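Local coordinates for TolA protein (Pseudomonas aeruginosa, PDB 1LR0) that probably helps maintain outer membrane integrity and takes part in its invagination during cell division, being the C-terminal periplasmic domain of the TolA component of the Tol-Pal system, at residues S53-I58 / Q111-F116; T67-S72 / A87-G92; D31-N36 / G92-M97; P45-N50 / S75-F80; Q40-P45 / D81-A86. One frame throughout, in Å; residues are numbered along the deposited sequence.

Contact 1: residues S53-I58 / Q111-F116; sequences SVEVLI and QRRIIF
Val54 and Phe116 exchange a pair of backbone hydrogen bonds, 2.8 Å from Val54 N to Phe116 O and 2.7 Å from Phe116 N to Val54 O. Two further reciprocal pairs, Val56 with Ile114 and Ile58 with Arg112, give six nearly straight bonds. The non-hydrogen-bonded positions, Glu55 opposite Ile115 and Leu57 opposite Arg113, are bridged by CA-H...O contacts such as Arg113 CA to Val56 O at 3.3 Å. With the two directions 159° apart, this is regular antiparallel pairing: strand 54-60 is the central strand of the three-stranded sheet of the TonB C-terminal-like domain, and 111-116 flanks it.

Apolar contacts lie on the face of Val54, Val56, Ile58, Ile114 and Phe116, against helices 4-41 and 78-91. Arg112 shares this face, its NH2 in a salt bridge with Asp31 of helix 4-41. With CG anti to the carbonyl carbon (chi1 -63°), Phe116 sets its ring edge against Val56, whose CG2 is 3.8 Å from Phe116 CD2. Ile58 CD1 meets Ile114 CG1 at 3.9 Å.

On the other face contacts are mixed. Leu57 CD1 sits over one face of the Arg113 guanidinium, 3.7 Å from NH1. Glu55 runs across the aliphatic part of Arg113, its OE2 3.5 Å from Arg113 CB, while the carboxylate and guanidinium planes stand 77° apart; Glu55 OE1 bonds Ser72 OG.

Contact 2: residues T67-S72 / A87-G92; sequences TNASVS and AVRNVG
Water 1 joins strand to helix: it accepts from Arg89 NH1 at 2.6 Å, in the plane of the guanidinium, and donates to Ala69 O at 2.8 Å. The contact belongs to the alpha/beta layering of the domain, in which helix 78-91 packs on the three-stranded sheet. Here the helix runs nearly opposite to the edge strand 66-73 of that sheet, with the short axes 167° apart and 8.0 Å from each other at closest approach. The strand carries a classic beta bulge, where Thr67 and Asn68 together pair with the single residue Glu59.

Arg89 reaches the strand by folding back, with bends at chi2 and chi3 (both -60°). One guanidinium face consequently lies against the backbone at the bulge, with Thr67 O and Asn68 CA each 3.6 Å above its plane. The Asn68 amide is turned 75° from that plane. Next to the guanidinium, the Ala69 methyl touches two helix side chains: its CB lies 3.6 Å from Arg89 CD and 3.8 Å from Val88 CG1.

Contact 3: residues D31-N36 / G92-M97; sequences DDLIVN and GRIPEM
Leu33 pushes its CD2 methyl into the bend of the Glu96 side chain, lying 3.4 Å from Glu96 CG and 3.5 Å from Glu96 CB. The hollow exists because Glu96 turns at chi2 (82°), which brings its carboxylate back alongside the methyl; Glu96 CD is 3.6 Å from Leu33 CD2. The two side chains meet at about a right angle. The same methyl also touches Ile94 CG2 at 3.8 Å, so it meets two residues of the 92-97 segment.

Ile34, one residue further along helix 4-41, is met by two ends. Ile94 CD1 approaches its CG1 at 3.8 Å, and the terminal CE of Met97, a selenomethionine here, lies 3.9 Å from Ile34 CD1. Met97 is bent at chi2 (-76°), which helps bring that methyl to the helix. Ile94 therefore serves both Leu33, through CG2, and Ile34, through CD1.

The contact closes the connection between helices 78-91 and 102-108, including the 3-10 segment starting at Pro95, onto the long helix. Ile58 of the sheet also packs on Ile34. No hydrogen bond passes between the two segments, which implies that this buried junction is held by the fit of methyl and methylene groups.

Contact 4: residues P45-N50 / S75-F80; sequences PPSARN and SGDKPF
The N-cap of helix 78-91 is where this contact forms, with Asp77 as the capping residue. Its OD2 takes two bonds: Ser47 OG donates to it at 2.6 Å from the syn side of the carboxylate, and Phe80 N at 3.0 Å from the anti side. The two donors thus approach different sides of a single oxygen and help fix the rotation of the carboxylate; the helix N-terminus nearby would probably stabilise its negative charge. Asp77 N bonds Ser75 OG in an ST turn just ahead of the cap.

Ser47 arrives on a type I beta turn, Pro45 to Ala48, closed by Ala48 N to Pro45 O. Its chi1 of 55° swings OG toward the cap, where it also lies 3.6 Å from Pro79 CB. Pro45 and Pro79 pack beside this bond, their CB atoms 4.1 Å apart, and Ala48 CB approaches the Phe80 ring obliquely. Asp77 OD2 accepting from Phe80 N three residues on is the standard N-cap of an alpha-helix, here shared with a loop serine.

Contact 5: residues Q40-P45 / D81-A86; sequences QQWRRP and DSSAVA
Trp42 NE1 donates to Ser83 OG at 2.9 Å, with an N-H...O angle of 156°. The oxygen lies only 13° out of the indole plane, which shows that the ring offers its N-H edge to the serine. Ser83 CB follows at 3.6 Å from Trp42 NE1, and Trp42 CD1 lies equally near Ser83 O. A second link runs through water 2, which accepts from Arg43 N at 3.1 Å and donates to Ser83 O at 2.8 Å. One serine is consequently held both by its hydroxyl and, through water, by its carbonyl. Pro45 CD adds a van der Waals contact 3.6 Å from Ser83 OG, and Arg43 O lies close to Ser83 CB.

The next shell explains these positions. The Ser83 hydroxyl also bonds Phe80 O one turn earlier in its own helix, which helps set the direction in which OG faces the indole. With chi1 at -175°, Trp42 swings its ring away from its own N and toward helix 78-91. Arg44 CB lies over the rim of one face of the indole, 3.3 Å above its plane.

Farther out, Phe80, Pro118 and Leu121 also touch the indole. The chain leaving helix 4-41 at Trp42 passes obliquely by helix 78-91 and beside helix 118-123, while Ala84 of helix 78-91 turns to Val54 in the central strand.

Along the chain the first segments come in the order 31-36, 40-45, 45-50, 53-58 and 67-72, and their partners follow from 75-80 to 111-116. Contacts 2, 4 and 5 use helix 78-91, contact 4 at its N-terminus, contact 5 in its first half and contact 2 at its C-terminal end, whereas contacts 3 and 5 share helix 4-41. Contacts 1 and 2 meet in the sheet, their centres 9 Å apart, through strands 54-60 and 66-73. Contact 1 touches each of the others. Contacts 3 and 4 lie farthest apart, centres 23 Å. Together they tie the C-terminal part of helix 4-41, helix 78-91 and the sheet into one periplasmic domain.

Contact 1: residues S53-I58 / Q111-F116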
# COMPACT_ATOMS: atom_id res chain seq x y z
N SER A 53 4.08 -5.96 -13.96
CA SER A 53 4.07 -5.20 -12.74
C SER A 53 3.82 -3.76 -13.01
O SER A 53 4.43 -3.22 -13.92
CB SER A 53 5.52 -5.25 -12.07
OG SER A 53 5.66 -6.46 -11.45
N VAL A 54 2.88 -3.14 -12.32
CA VAL A 54 2.71 -1.71 -12.43
C VAL A 54 2.85 -1.07 -11.06
O VAL A 54 2.30 -1.59 -10.07
CB VAL A 54 1.37 -1.31 -13.05
CG1 VAL A 54 0.15 -1.83 -12.18
CG2 VAL A 54 1.24 0.20 -13.20
N GLU A 55 3.64 -0.00 -10.95
CA GLU A 55 3.69 0.77 -9.71
C GLU A 55 2.72 1.96 -9.81
O GLU A 55 2.78 2.77 -10.72
CB GLU A 55 5.08 1.34 -9.29
CG GLU A 55 5.18 1.83 -7.86
CD GLU A 55 6.64 2.28 -7.64
OE1 GLU A 55 7.03 2.82 -8.66
OE2 GLU A 55 7.33 2.07 -6.63
N VAL A 56 1.89 2.10 -8.80
CA VAL A 56 0.91 3.14 -8.72
C VAL A 56 1.12 3.98 -7.51
O VAL A 56 1.28 3.44 -6.43
CB VAL A 56 -0.53 2.48 -8.57
CG1 VAL A 56 -1.54 3.54 -8.33
CG2 VAL A 56 -0.85 1.66 -9.84
N LEU A 57 1.07 5.30 -7.69
CA LEU A 57 1.11 6.25 -6.56
C LEU A 57 -0.29 6.55 -6.19
O LEU A 57 -1.07 6.98 -6.98
CB LEU A 57 1.84 7.49 -7.03
CG LEU A 57 1.76 8.59 -5.99
CD1 LEU A 57 2.71 8.31 -4.88
CD2 LEU A 57 2.10 9.88 -6.74
N ILE A 58 -0.54 6.13 -4.97
CA ILE A 58 -1.76 6.28 -4.26
C ILE A 58 -1.68 7.47 -3.29
O ILE A 58 -0.80 7.52 -2.41
CB ILE A 58 -2.07 5.06 -3.50
CG1 ILE A 58 -2.02 3.77 -4.34
CG2 ILE A 58 -3.44 5.18 -2.94
CD1 ILE A 58 -2.45 2.55 -3.56
N GLN A 111 1.19 9.55 0.59
CA GLN A 111 1.50 9.33 -0.79
C GLN A 111 2.22 8.00 -0.69
O GLN A 111 3.18 7.89 0.06
CB GLN A 111 2.43 10.38 -1.36
CG GLN A 111 1.78 11.67 -1.89
CD GLN A 111 2.66 12.30 -2.97
OE1 GLN A 111 2.15 12.92 -3.87
NE2 GLN A 111 3.99 12.09 -2.89
N ARG A 112 1.71 6.94 -1.30
CA ARG A 112 2.37 5.63 -1.15
C ARG A 112 2.44 4.93 -2.52
O ARG A 112 1.41 4.90 -3.22
CB ARG A 112 1.67 4.67 -0.20
CG ARG A 112 2.65 3.53 0.29
CD ARG A 112 2.33 2.81 1.54
NE ARG A 112 3.16 1.63 1.81
CZ ARG A 112 4.36 1.64 2.38
NH1 ARG A 112 4.88 2.77 2.81
NH2 ARG A 112 5.00 0.49 2.58
N ARG A 113 3.60 4.38 -2.91
CA ARG A 113 3.70 3.67 -4.17
C ARG A 113 3.59 2.20 -3.92
O ARG A 113 4.42 1.64 -3.18
CB ARG A 113 5.05 3.98 -4.82
CG ARG A 113 5.19 5.40 -5.31
CD ARG A 113 6.64 5.74 -5.82
NE ARG A 113 6.59 7.03 -6.46
CZ ARG A 113 6.46 8.21 -5.82
NH1 ARG A 113 6.40 8.28 -4.49
NH2 ARG A 113 6.39 9.35 -6.51
N ILE A 114 2.62 1.57 -4.56
CA ILE A 114 2.41 0.10 -4.39
C ILE A 114 2.54 -0.56 -5.77
O ILE A 114 2.10 -0.03 -6.77
CB ILE A 114 0.99 -0.09 -3.89
CG1 ILE A 114 0.77 0.56 -2.50
CG2 ILE A 114 0.64 -1.52 -3.79
CD1 ILE A 114 1.51 -0.18 -1.40
N ILE A 115 3.18 -1.72 -5.82
CA ILE A 115 3.32 -2.47 -7.03
C ILE A 115 2.22 -3.45 -7.11
O ILE A 115 1.99 -4.22 -6.19
CB ILE A 115 4.68 -3.18 -7.00
CG1 ILE A 115 5.80 -2.13 -7.14
CG2 ILE A 115 4.79 -4.19 -8.17
CD1 ILE A 115 7.20 -2.79 -6.95
N PHE A 116 1.54 -3.43 -8.22
CA PHE A 116 0.50 -4.42 -8.51
C PHE A 116 0.85 -5.35 -9.63
O PHE A 116 1.40 -4.89 -10.64
CB PHE A 116 -0.80 -3.69 -8.89
CG PHE A 116 -1.34 -2.83 -7.74
CD1 PHE A 116 -1.88 -3.42 -6.63
CD2 PHE A 116 -1.28 -1.45 -7.78
CE1 PHE A 116 -2.41 -2.66 -5.60
CE2 PHE A 116 -1.77 -0.73 -6.71
CZ PHE A 116 -2.36 -1.34 -5.65

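Contact 2: residues T67-S72 / A87-G92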
# COMPACT_ATOMS: atom_id res chain seq x y z
N THR A 67 -7.65 10.09 -2.77
CA THR A 67 -7.91 11.23 -3.63
C THR A 67 -7.24 11.20 -4.95
O THR A 67 -7.55 12.00 -5.77
CB THR A 67 -7.41 12.51 -2.93
OG1 THR A 67 -6.04 12.30 -2.49
CG2 THR A 67 -8.19 12.64 -1.66
N ASN A 68 -6.32 10.26 -5.20
CA ASN A 68 -5.77 10.24 -6.52
C ASN A 68 -4.98 8.90 -6.63
O ASN A 68 -4.70 8.27 -5.62
CB ASN A 68 -4.86 11.43 -6.71
CG ASN A 68 -4.57 11.70 -8.14
OD1 ASN A 68 -5.11 11.09 -9.03
ND2 ASN A 68 -3.70 12.65 -8.35
N ALA A 69 -4.75 8.49 -7.86
CA ALA A 69 -3.93 7.31 -8.17
C ALA A 69 -3.40 7.57 -9.56
O ALA A 69 -4.13 8.09 -10.46
CB ALA A 69 -4.77 6.11 -8.13
N SER A 70 -2.12 7.32 -9.72
CA SER A 70 -1.52 7.46 -10.99
C SER A 70 -0.36 6.44 -11.15
O SER A 70 0.21 5.99 -10.19
CB SER A 70 -0.93 8.85 -11.15
OG SER A 70 -0.07 9.09 -10.05
N VAL A 71 0.00 6.19 -12.38
CA VAL A 71 1.10 5.28 -12.70
C VAL A 71 2.41 5.93 -12.34
O VAL A 71 2.80 6.95 -12.91
CB VAL A 71 1.05 5.00 -14.11
CG1 VAL A 71 2.27 4.18 -14.47
CG2 VAL A 71 -0.24 4.18 -14.44
N SER A 72 3.16 5.30 -11.46
CA SER A 72 4.53 5.76 -11.17
C SER A 72 5.56 4.99 -12.02
O SER A 72 6.63 5.52 -12.31
CB SER A 72 4.87 5.63 -9.67
OG SER A 72 4.60 4.32 -9.21
N ALA A 87 -8.92 0.52 -10.39
CA ALA A 87 -9.22 -0.32 -9.27
C ALA A 87 -8.88 0.41 -7.95
O ALA A 87 -9.66 0.32 -6.97
CB ALA A 87 -8.46 -1.73 -9.32
N VAL A 88 -7.74 1.11 -7.92
CA VAL A 88 -7.39 1.83 -6.75
C VAL A 88 -8.53 2.85 -6.43
O VAL A 88 -8.91 2.98 -5.29
CB VAL A 88 -6.04 2.59 -6.84
CG1 VAL A 88 -5.78 3.51 -5.61
CG2 VAL A 88 -4.88 1.47 -6.88
N ARG A 89 -8.79 3.70 -7.41
CA ARG A 89 -9.85 4.77 -7.19
C ARG A 89 -11.18 4.14 -6.72
O ARG A 89 -11.92 4.66 -5.85
CB ARG A 89 -10.03 5.63 -8.42
CG ARG A 89 -8.82 6.29 -8.96
CD ARG A 89 -8.23 7.18 -7.94
NE ARG A 89 -9.18 8.24 -7.52
CZ ARG A 89 -9.27 9.43 -8.07
NH1 ARG A 89 -8.46 9.85 -9.05
NH2 ARG A 89 -10.18 10.23 -7.59
N ASN A 90 -11.54 2.99 -7.26
CA ASN A 90 -12.73 2.37 -6.92
C ASN A 90 -12.80 1.83 -5.48
O ASN A 90 -13.88 1.54 -4.97
CB ASN A 90 -13.00 1.31 -7.95
CG ASN A 90 -13.55 1.85 -9.23
OD1 ASN A 90 -14.21 2.88 -9.23
ND2 ASN A 90 -13.30 1.15 -10.32
N VAL A 91 -11.66 1.66 -4.83
CA VAL A 91 -11.70 1.20 -3.49
C VAL A 91 -12.33 2.28 -2.63
O VAL A 91 -13.01 1.96 -1.66
CB VAL A 91 -10.32 0.98 -2.97
CG1 VAL A 91 -10.26 0.87 -1.53
CG2 VAL A 91 -9.65 -0.24 -3.66
N GLY A 92 -12.10 3.54 -3.01
CA GLY A 92 -12.81 4.68 -2.41
C GLY A 92 -12.16 5.24 -1.15
O GLY A 92 -11.69 6.35 -1.09
O HOH W 1 -6.87 8.58 -10.66

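Contact 3: residues D31-N36 / G92-M97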
# COMPACT_ATOMS: atom_id res chain seq x y z
N ASP A 31 -0.33 -2.77 3.68
CA ASP A 31 -0.03 -2.93 2.27
C ASP A 31 -0.82 -4.14 1.76
O ASP A 31 -1.33 -4.09 0.64
CB ASP A 31 1.46 -3.08 1.93
CG ASP A 31 2.23 -1.75 2.10
OD1 ASP A 31 1.58 -0.67 2.34
OD2 ASP A 31 3.47 -1.70 1.99
N ASP A 32 -0.94 -5.16 2.60
CA ASP A 32 -1.76 -6.32 2.28
C ASP A 32 -3.24 -5.89 2.09
O ASP A 32 -3.88 -6.33 1.11
CB ASP A 32 -1.74 -7.39 3.33
CG ASP A 32 -0.48 -8.19 3.34
OD1 ASP A 32 0.26 -8.18 2.33
OD2 ASP A 32 -0.22 -8.91 4.40
N LEU A 33 -3.73 -5.08 3.02
CA LEU A 33 -5.09 -4.57 2.91
C LEU A 33 -5.24 -3.80 1.59
O LEU A 33 -6.17 -4.03 0.85
CB LEU A 33 -5.48 -3.78 4.16
CG LEU A 33 -6.86 -3.09 4.17
CD1 LEU A 33 -7.85 -4.16 4.27
CD2 LEU A 33 -6.96 -2.15 5.31
N ILE A 34 -4.32 -2.93 1.25
CA ILE A 34 -4.47 -2.18 0.02
C ILE A 34 -4.55 -3.14 -1.16
O ILE A 34 -5.44 -3.09 -2.01
CB ILE A 34 -3.30 -1.25 -0.15
CG1 ILE A 34 -3.35 -0.12 0.87
CG2 ILE A 34 -3.23 -0.69 -1.55
CD1 ILE A 34 -2.09 0.73 0.86
N VAL A 35 -3.64 -4.09 -1.14
CA VAL A 35 -3.57 -5.02 -2.24
C VAL A 35 -4.88 -5.82 -2.32
O VAL A 35 -5.46 -5.96 -3.41
CB VAL A 35 -2.28 -5.94 -2.14
CG1 VAL A 35 -2.45 -7.07 -3.10
CG2 VAL A 35 -1.02 -5.11 -2.58
N ASN A 36 -5.39 -6.30 -1.19
CA ASN A 36 -6.61 -7.08 -1.26
C ASN A 36 -7.79 -6.24 -1.74
O ASN A 36 -8.61 -6.69 -2.54
CB ASN A 36 -6.92 -7.73 0.08
CG ASN A 36 -6.03 -9.04 0.35
OD1 ASN A 36 -6.58 -10.09 0.54
ND2 ASN A 36 -4.72 -8.95 0.25
N GLY A 92 -12.10 3.54 -3.01
CA GLY A 92 -12.81 4.68 -2.41
C GLY A 92 -12.16 5.24 -1.15
O GLY A 92 -11.69 6.35 -1.09
N ARG A 93 -12.07 4.35 -0.18
CA ARG A 93 -11.54 4.64 1.17
C ARG A 93 -10.98 3.47 1.93
O ARG A 93 -11.53 2.40 1.89
CB ARG A 93 -12.62 5.30 2.05
CG ARG A 93 -13.96 4.55 2.17
CD ARG A 93 -15.07 5.34 2.89
NE ARG A 93 -14.76 5.72 4.23
CZ ARG A 93 -15.11 5.02 5.28
NH1 ARG A 93 -15.75 3.90 5.14
NH2 ARG A 93 -14.87 5.46 6.49
N ILE A 94 -10.01 3.76 2.75
CA ILE A 94 -9.38 2.78 3.60
C ILE A 94 -9.33 3.36 5.01
O ILE A 94 -8.22 3.81 5.38
CB ILE A 94 -7.95 2.42 3.04
CG1 ILE A 94 -8.11 2.00 1.57
CG2 ILE A 94 -7.45 1.27 3.81
CD1 ILE A 94 -6.82 1.54 0.90
N PRO A 95 -10.48 3.40 5.74
CA PRO A 95 -10.56 4.04 7.09
C PRO A 95 -9.61 3.38 8.12
O PRO A 95 -9.26 3.89 9.20
CB PRO A 95 -12.03 3.88 7.45
CG PRO A 95 -12.57 2.82 6.47
CD PRO A 95 -11.78 2.95 5.22
N GLU A 96 -9.18 2.17 7.77
CA GLU A 96 -8.14 1.47 8.51
C GLU A 96 -6.95 2.36 8.67
O GLU A 96 -6.22 2.27 9.69
CB GLU A 96 -7.76 0.10 7.87
CG GLU A 96 -8.89 -0.92 7.88
CD GLU A 96 -9.94 -0.81 6.73
OE1 GLU A 96 -9.94 0.18 5.97
OE2 GLU A 96 -10.75 -1.74 6.60
N MSE A 97 -6.72 3.33 7.77
CA MSE A 97 -5.59 4.14 7.96
C MSE A 97 -5.71 4.96 9.21
O MSE A 97 -4.71 5.46 9.69
CB MSE A 97 -5.39 5.08 6.83
CG MSE A 97 -5.18 4.41 5.54
SE MSE A 97 -3.26 3.70 5.52
CE MSE A 97 -3.60 2.14 4.20

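Contact 4: residues P45-N50 / S75-F80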
# COMPACT_ATOMS: atom_id res chain seq x y z
N PRO A 45 -8.21 -6.55 -17.77
CA PRO A 45 -8.31 -6.38 -19.22
C PRO A 45 -7.73 -7.57 -19.95
O PRO A 45 -6.88 -8.32 -19.40
CB PRO A 45 -7.46 -5.15 -19.44
CG PRO A 45 -6.37 -5.34 -18.47
CD PRO A 45 -6.99 -5.91 -17.25
N PRO A 46 -8.14 -7.77 -21.21
CA PRO A 46 -7.71 -8.96 -22.00
C PRO A 46 -6.22 -9.05 -22.14
O PRO A 46 -5.72 -10.13 -22.21
CB PRO A 46 -8.33 -8.74 -23.39
CG PRO A 46 -9.41 -7.76 -23.18
CD PRO A 46 -9.06 -6.91 -21.98
N SER A 47 -5.51 -7.94 -22.05
CA SER A 47 -4.07 -7.98 -22.27
C SER A 47 -3.23 -8.32 -21.03
O SER A 47 -2.05 -8.49 -21.13
CB SER A 47 -3.57 -6.60 -22.81
OG SER A 47 -3.99 -5.55 -21.92
N ALA A 48 -3.86 -8.41 -19.86
CA ALA A 48 -3.13 -8.73 -18.68
C ALA A 48 -2.45 -10.05 -18.76
O ALA A 48 -3.02 -11.01 -19.29
CB ALA A 48 -3.99 -8.64 -17.44
N ARG A 49 -1.22 -10.11 -18.27
CA ARG A 49 -0.49 -11.38 -18.26
C ARG A 49 0.31 -11.55 -16.97
O ARG A 49 0.83 -10.57 -16.47
CB ARG A 49 0.51 -11.48 -19.42
CG ARG A 49 -0.16 -11.62 -20.80
CD ARG A 49 -0.92 -12.85 -21.04
NE ARG A 49 -1.26 -12.84 -22.48
CZ ARG A 49 -2.28 -12.27 -22.99
NH1 ARG A 49 -3.17 -11.68 -22.22
NH2 ARG A 49 -2.42 -12.29 -24.30
N ASN A 50 0.49 -12.78 -16.53
CA ASN A 50 1.48 -13.08 -15.50
C ASN A 50 2.85 -12.49 -15.86
O ASN A 50 3.28 -12.56 -17.02
CB ASN A 50 1.59 -14.58 -15.27
CG ASN A 50 0.49 -15.07 -14.33
OD1 ASN A 50 -0.72 -15.08 -14.69
ND2 ASN A 50 0.89 -15.44 -13.14
N SER A 75 3.73 -0.79 -16.47
CA SER A 75 3.95 -2.18 -16.79
C SER A 75 4.44 -2.44 -18.22
O SER A 75 4.84 -3.59 -18.55
CB SER A 75 2.64 -2.97 -16.66
OG SER A 75 1.71 -2.61 -17.65
N GLY A 76 4.30 -1.42 -19.05
CA GLY A 76 4.52 -1.58 -20.48
C GLY A 76 3.21 -1.90 -21.25
O GLY A 76 3.20 -1.94 -22.49
N ASP A 77 2.11 -2.15 -20.52
CA ASP A 77 0.82 -2.43 -21.14
C ASP A 77 -0.16 -1.43 -20.60
O ASP A 77 -0.53 -1.41 -19.43
CB ASP A 77 0.39 -3.86 -20.80
CG ASP A 77 -0.93 -4.23 -21.43
OD1 ASP A 77 -0.95 -4.49 -22.64
OD2 ASP A 77 -2.03 -4.21 -20.79
N LYS A 78 -0.58 -0.53 -21.45
CA LYS A 78 -1.41 0.58 -20.96
C LYS A 78 -2.79 0.15 -20.40
O LYS A 78 -3.23 0.67 -19.45
CB LYS A 78 -1.53 1.60 -22.07
CG LYS A 78 -2.40 2.79 -21.70
CD LYS A 78 -2.20 3.99 -22.65
CE LYS A 78 -3.31 5.05 -22.49
NZ LYS A 78 -3.21 6.01 -23.65
N PRO A 79 -3.48 -0.83 -20.99
CA PRO A 79 -4.73 -1.26 -20.39
C PRO A 79 -4.57 -1.88 -18.99
O PRO A 79 -5.40 -1.64 -18.10
CB PRO A 79 -5.30 -2.25 -21.40
CG PRO A 79 -4.54 -1.93 -22.70
CD PRO A 79 -3.24 -1.44 -22.29
N PHE A 80 -3.53 -2.68 -18.76
CA PHE A 80 -3.31 -3.14 -17.37
C PHE A 80 -3.02 -2.00 -16.46
O PHE A 80 -3.61 -1.89 -15.40
CB PHE A 80 -2.14 -4.19 -17.29
CG PHE A 80 -1.84 -4.57 -15.91
CD1 PHE A 80 -0.53 -4.46 -15.42
CD2 PHE A 80 -2.87 -4.97 -15.09
CE1 PHE A 80 -0.27 -4.74 -14.15
CE2 PHE A 80 -2.61 -5.30 -13.80
CZ PHE A 80 -1.27 -5.16 -13.28

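Contact 5: residues Q40-P45 / D81-A86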
# COMPACT_ATOMS: atom_id res chain seq x y z
N GLN A 40 -10.05 -6.76 -5.18
CA GLN A 40 -11.46 -6.95 -5.23
C GLN A 40 -12.13 -6.05 -6.19
O GLN A 40 -13.10 -6.45 -6.85
CB GLN A 40 -12.05 -6.57 -3.88
CG GLN A 40 -12.08 -7.67 -2.92
CD GLN A 40 -12.14 -7.14 -1.49
OE1 GLN A 40 -11.52 -7.75 -0.63
NE2 GLN A 40 -12.89 -6.03 -1.24
N GLN A 41 -11.60 -4.87 -6.33
CA GLN A 41 -12.16 -4.00 -7.33
C GLN A 41 -11.74 -4.21 -8.81
O GLN A 41 -12.37 -3.74 -9.76
CB GLN A 41 -11.82 -2.58 -7.07
CG GLN A 41 -12.42 -2.08 -5.74
CD GLN A 41 -13.98 -1.88 -5.81
OE1 GLN A 41 -14.54 -1.66 -6.87
NE2 GLN A 41 -14.63 -1.98 -4.70
N TRP A 42 -10.64 -4.90 -8.98
CA TRP A 42 -10.02 -4.97 -10.29
C TRP A 42 -10.88 -5.67 -11.33
O TRP A 42 -11.41 -6.76 -11.12
CB TRP A 42 -8.68 -5.73 -10.13
CG TRP A 42 -7.81 -5.82 -11.34
CD1 TRP A 42 -7.27 -4.77 -12.05
CD2 TRP A 42 -7.25 -7.02 -11.91
NE1 TRP A 42 -6.49 -5.26 -13.07
CE2 TRP A 42 -6.46 -6.63 -13.00
CE3 TRP A 42 -7.38 -8.39 -11.62
CZ2 TRP A 42 -5.69 -7.54 -13.74
CZ3 TRP A 42 -6.67 -9.30 -12.39
CH2 TRP A 42 -5.85 -8.87 -13.44
N ARG A 43 -10.91 -5.06 -12.49
CA ARG A 43 -11.62 -5.61 -13.66
C ARG A 43 -10.53 -5.87 -14.69
O ARG A 43 -9.91 -4.94 -15.25
CB ARG A 43 -12.61 -4.56 -14.19
CG ARG A 43 -13.57 -4.20 -13.07
CD ARG A 43 -14.84 -3.45 -13.48
NE ARG A 43 -16.01 -4.32 -13.29
CZ ARG A 43 -16.44 -4.79 -12.10
NH1 ARG A 43 -15.81 -4.46 -10.96
NH2 ARG A 43 -17.50 -5.60 -12.04
N ARG A 44 -10.18 -7.14 -14.84
CA ARG A 44 -9.00 -7.44 -15.63
C ARG A 44 -9.18 -7.17 -17.10
O ARG A 44 -10.18 -7.54 -17.66
CB ARG A 44 -8.55 -8.85 -15.40
CG ARG A 44 -9.56 -9.95 -15.82
CD ARG A 44 -9.31 -11.24 -15.12
NE ARG A 44 -9.64 -11.12 -13.71
CZ ARG A 44 -9.40 -12.00 -12.79
NH1 ARG A 44 -8.81 -13.17 -13.08
NH2 ARG A 44 -9.77 -11.74 -11.56
N PRO A 45 -8.21 -6.55 -17.77
CA PRO A 45 -8.31 -6.38 -19.22
C PRO A 45 -7.73 -7.57 -19.95
O PRO A 45 -6.88 -8.32 -19.40
CB PRO A 45 -7.46 -5.15 -19.44
CG PRO A 45 -6.37 -5.34 -18.47
CD PRO A 45 -6.99 -5.91 -17.25
N ASP A 81 -2.14 -1.08 -16.88
CA ASP A 81 -1.90 0.08 -16.07
C ASP A 81 -3.20 0.83 -15.68
O ASP A 81 -3.42 1.20 -14.54
CB ASP A 81 -1.02 1.10 -16.80
CG ASP A 81 0.43 0.67 -16.95
OD1 ASP A 81 1.11 1.46 -17.63
OD2 ASP A 81 0.94 -0.40 -16.50
N SER A 82 -4.03 1.10 -16.68
CA SER A 82 -5.24 1.83 -16.45
C SER A 82 -6.16 1.02 -15.54
O SER A 82 -6.85 1.59 -14.68
CB SER A 82 -5.96 2.07 -17.77
OG SER A 82 -5.22 2.98 -18.54
N SER A 83 -6.18 -0.29 -15.70
CA SER A 83 -7.05 -1.13 -14.84
C SER A 83 -6.64 -1.12 -13.37
O SER A 83 -7.46 -1.19 -12.47
CB SER A 83 -7.07 -2.58 -15.37
OG SER A 83 -5.86 -3.30 -15.05
N ALA A 84 -5.35 -1.00 -13.12
CA ALA A 84 -4.90 -0.84 -11.75
C ALA A 84 -5.22 0.50 -11.12
O ALA A 84 -5.70 0.53 -9.99
CB ALA A 84 -3.41 -1.18 -11.61
N VAL A 85 -5.04 1.58 -11.87
CA VAL A 85 -5.40 2.91 -11.41
C VAL A 85 -6.92 2.96 -11.13
O VAL A 85 -7.32 3.42 -10.08
CB VAL A 85 -4.98 3.95 -12.47
CG1 VAL A 85 -5.63 5.33 -12.28
CG2 VAL A 85 -3.51 4.06 -12.51
N ALA A 86 -7.73 2.41 -12.01
CA ALA A 86 -9.20 2.45 -11.80
C ALA A 86 -9.59 1.66 -10.60
O ALA A 86 -10.47 2.03 -9.81
CB ALA A 86 -9.96 1.97 -13.07
O HOH W 2 -10.03 -2.17 -12.91